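Side-chain contact in Ets DNA-binding protein pokkuri (Drosophila melanogaster, PDB 1SV0), which represses transcription as an Ets-family DNA-binding factor that holds back photoreceptor development in opposition to pnt and Ras signalling, here represented by its SAM (Pointed) domain: residues A[4-9]-A[15-20]. The protein carries 1 engineered substitution. Numbering follows the deposited sequence.
Sequences PSLPSD and REDVLV
L6 and P7 lie against D17 and V20 in a small surface contact between the N-terminal arm and the first turns of helix 15-28. It is a van der Waals contact with one apolar pair, L6 to V20, and carbons lying beside the D17 carboxylate. No hydrogen bond joins the two segments. L6 does most of the work. Its CD1 touches CG1 of V20 at 3.7 Å. The same methyl passes OD1 of D17 at 4.0 Å, while CD2 lies 4.1 Å from the backbone O of D17. L6 thus bridges D17 and V20, three residues apart on the helix. V20 presents CG1 because that methyl stands anti to the backbone N (chi1 163°). P7 adds its CD, 3.9 Å from OD2 of D17. The D17 carboxylate bends back beside its own backbone N (chi1 -70°), and OD2 accepts a hydrogen bond from the backbone N of S14, just before the helix begins. With an alanine in place of L6, CD1 and CD2 are gone, and V20 would probably lose its contact with this segment, leaving a gap beside the D17 side chain. W13 also ties the arm down, since L6 touches it and its NE1 bonds to P7 O. The arm thus lies along the start of helix 15-28 in the all-helical SAM (Pointed) fold.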
ATOM      1  N   PRO A   4      -7.083  14.066  13.375  1.00 56.15           N
ATOM      2  CA  PRO A   4      -7.482  15.463  13.172  1.00 55.52           C
ATOM      3  C   PRO A   4      -6.477  16.447  13.761  1.00 54.57           C
ATOM      4  O   PRO A   4      -6.507  17.638  13.455  1.00 55.62           O
ATOM      5  CB  PRO A   4      -8.838  15.535  13.868  1.00 55.85           C
ATOM      6  CG  PRO A   4      -8.666  14.577  15.005  1.00 56.50           C
ATOM      7  CD  PRO A   4      -7.981  13.402  14.340  1.00 56.30           C
ATOM      8  N   SER A   5      -5.592  15.937  14.610  1.00 53.75           N
ATOM      9  CA  SER A   5      -4.568  16.753  15.245  1.00 53.11           C
ATOM     10  C   SER A   5      -3.521  17.210  14.231  1.00 51.88           C
ATOM     11  O   SER A   5      -2.943  18.286  14.371  1.00 51.18           O
ATOM     12  CB  SER A   5      -3.881  15.954  16.356  1.00 55.13           C
ATOM     13  OG  SER A   5      -4.829  15.473  17.295  1.00 59.14           O
ATOM     14  N   LEU A   6      -3.278  16.385  13.217  1.00 49.61           N
ATOM     15  CA  LEU A   6      -2.295  16.708  12.184  1.00 47.96           C
ATOM     16  C   LEU A   6      -2.771  17.822  11.264  1.00 46.90           C
ATOM     17  O   LEU A   6      -3.907  17.800  10.798  1.00 45.17           O
ATOM     18  CB  LEU A   6      -1.997  15.471  11.333  1.00 48.03           C
ATOM     19  CG  LEU A   6      -0.811  14.572  11.700  1.00 49.52           C
ATOM     20  CD1 LEU A   6      -0.838  14.225  13.177  1.00 49.45           C
ATOM     21  CD2 LEU A   6      -0.866  13.313  10.843  1.00 50.29           C
ATOM     22  N   PRO A   7      -1.908  18.815  10.991  1.00 46.88           N
ATOM     23  CA  PRO A   7      -2.337  19.896  10.098  1.00 47.77           C
ATOM     24  C   PRO A   7      -2.580  19.347   8.695  1.00 49.02           C
ATOM     25  O   PRO A   7      -1.960  18.357   8.292  1.00 47.90           O
ATOM     26  CB  PRO A   7      -1.177  20.890  10.167  1.00 46.69           C
ATOM     27  CG  PRO A   7      -0.016  20.054  10.513  1.00 47.94           C
ATOM     28  CD  PRO A   7      -0.564  19.080  11.525  1.00 47.38           C
ATOM     29  N   SER A   8      -3.492  19.985   7.966  1.00 48.21           N
ATOM     30  CA  SER A   8      -3.860  19.560   6.620  1.00 49.18           C
ATOM     31  C   SER A   8      -2.699  19.483   5.634  1.00 48.62           C
ATOM     32  O   SER A   8      -2.608  18.542   4.844  1.00 49.21           O
ATOM     33  CB  SER A   8      -4.932  20.495   6.056  1.00 51.13           C
ATOM     34  OG  SER A   8      -4.420  21.803   5.891  1.00 53.29           O
ATOM     35  N   ASP A   9      -1.823  20.479   5.664  1.00 47.64           N
ATOM     36  CA  ASP A   9      -0.683  20.499   4.759  1.00 45.90           C
ATOM     37  C   ASP A   9       0.508  19.795   5.398  1.00 43.11           C
ATOM     38  O   ASP A   9       1.138  20.331   6.308  1.00 42.97           O
ATOM     39  CB  ASP A   9      -0.320  21.943   4.402  1.00 47.87           C
ATOM     40  CG  ASP A   9       0.846  22.027   3.445  1.00 50.74           C
ATOM     41  OD1 ASP A   9       0.836  21.301   2.431  1.00 51.80           O
ATOM     42  OD2 ASP A   9       1.773  22.822   3.702  1.00 54.31           O
ATOM     43  N   ARG A  15       8.212  17.009  13.542  1.00 37.17           N
ATOM     44  CA  ARG A  15       8.801  15.673  13.488  1.00 37.42           C
ATOM     45  C   ARG A  15       7.835  14.656  14.096  1.00 37.21           C
ATOM     46  O   ARG A  15       7.665  13.553  13.565  1.00 32.99           O
ATOM     47  CB  ARG A  15      10.128  15.613  14.253  1.00 40.78           C
ATOM     48  CG  ARG A  15      11.320  16.176  13.495  1.00 45.99           C
ATOM     49  CD  ARG A  15      12.624  15.863  14.219  1.00 50.06           C
ATOM     50  NE  ARG A  15      13.798  16.168  13.399  1.00 53.66           N
ATOM     51  CZ  ARG A  15      15.047  15.856  13.736  1.00 55.85           C
ATOM     52  NH1 ARG A  15      15.294  15.230  14.881  1.00 56.39           N
ATOM     53  NH2 ARG A  15      16.052  16.160  12.921  1.00 57.46           N
ATOM     54  N   GLU A  16       7.205  15.022  15.210  1.00 35.79           N
ATOM     55  CA  GLU A  16       6.280  14.103  15.848  1.00 36.09           C
ATOM     56  C   GLU A  16       5.030  13.892  15.002  1.00 34.49           C
ATOM     57  O   GLU A  16       4.437  12.816  15.046  1.00 34.77           O
ATOM     58  CB  GLU A  16       5.901  14.580  17.252  1.00 39.77           C
ATOM     59  CG  GLU A  16       5.005  13.577  18.002  1.00 44.43           C
ATOM     60  CD  GLU A  16       5.498  12.123  17.898  1.00 47.95           C
ATOM     61  OE1 GLU A  16       6.653  11.847  18.306  1.00 49.47           O
ATOM     62  OE2 GLU A  16       4.727  11.256  17.411  1.00 42.65           O
ATOM     63  N   ASP A  17       4.629  14.903  14.231  1.00 33.38           N
ATOM     64  CA  ASP A  17       3.459  14.763  13.355  1.00 32.93           C
ATOM     65  C   ASP A  17       3.819  13.709  12.313  1.00 31.14           C
ATOM     66  O   ASP A  17       3.005  12.851  11.972  1.00 30.76           O
ATOM     67  CB  ASP A  17       3.127  16.065  12.610  1.00 34.74           C
ATOM     68  CG  ASP A  17       2.583  17.158  13.521  1.00 39.51           C
ATOM     69  OD1 ASP A  17       1.843  16.835  14.475  1.00 37.43           O
ATOM     70  OD2 ASP A  17       2.882  18.349  13.260  1.00 40.14           O
ATOM     71  N   VAL A  18       5.049  13.792  11.810  1.00 29.15           N
ATOM     72  CA  VAL A  18       5.538  12.856  10.807  1.00 29.06           C
ATOM     73  C   VAL A  18       5.499  11.423  11.338  1.00 27.26           C
ATOM     74  O   VAL A  18       5.120  10.500  10.616  1.00 27.69           O
ATOM     75  CB  VAL A  18       6.988  13.218  10.363  1.00 28.56           C
ATOM     76  CG1 VAL A  18       7.631  12.055   9.618  1.00 24.68           C
ATOM     77  CG2 VAL A  18       6.954  14.443   9.454  1.00 29.57           C
ATOM     78  N   LEU A  19       5.870  11.230  12.598  1.00 28.33           N
ATOM     79  CA  LEU A  19       5.866   9.883  13.158  1.00 27.92           C
ATOM     80  C   LEU A  19       4.446   9.348  13.316  1.00 27.18           C
ATOM     81  O   LEU A  19       4.201   8.167  13.086  1.00 26.95           O
ATOM     82  CB  LEU A  19       6.592   9.852  14.504  1.00 30.00           C
ATOM     83  CG  LEU A  19       8.078  10.240  14.466  1.00 34.45           C
ATOM     84  CD1 LEU A  19       8.667  10.113  15.867  1.00 36.41           C
ATOM     85  CD2 LEU A  19       8.836   9.350  13.497  1.00 33.87           C
ATOM     86  N   VAL A  20       3.523  10.213  13.733  1.00 28.44           N
ATOM     87  CA  VAL A  20       2.124   9.823  13.910  1.00 28.69           C
ATOM     88  C   VAL A  20       1.588   9.330  12.573  1.00 26.75           C
ATOM     89  O   VAL A  20       0.966   8.272  12.493  1.00 26.42           O
ATOM     90  CB  VAL A  20       1.270  11.015  14.400  1.00 28.86           C
ATOM     91  CG1 VAL A  20      -0.214  10.735  14.183  1.00 29.72           C
ATOM     92  CG2 VAL A  20       1.549  11.267  15.878  1.00 29.45           C
TER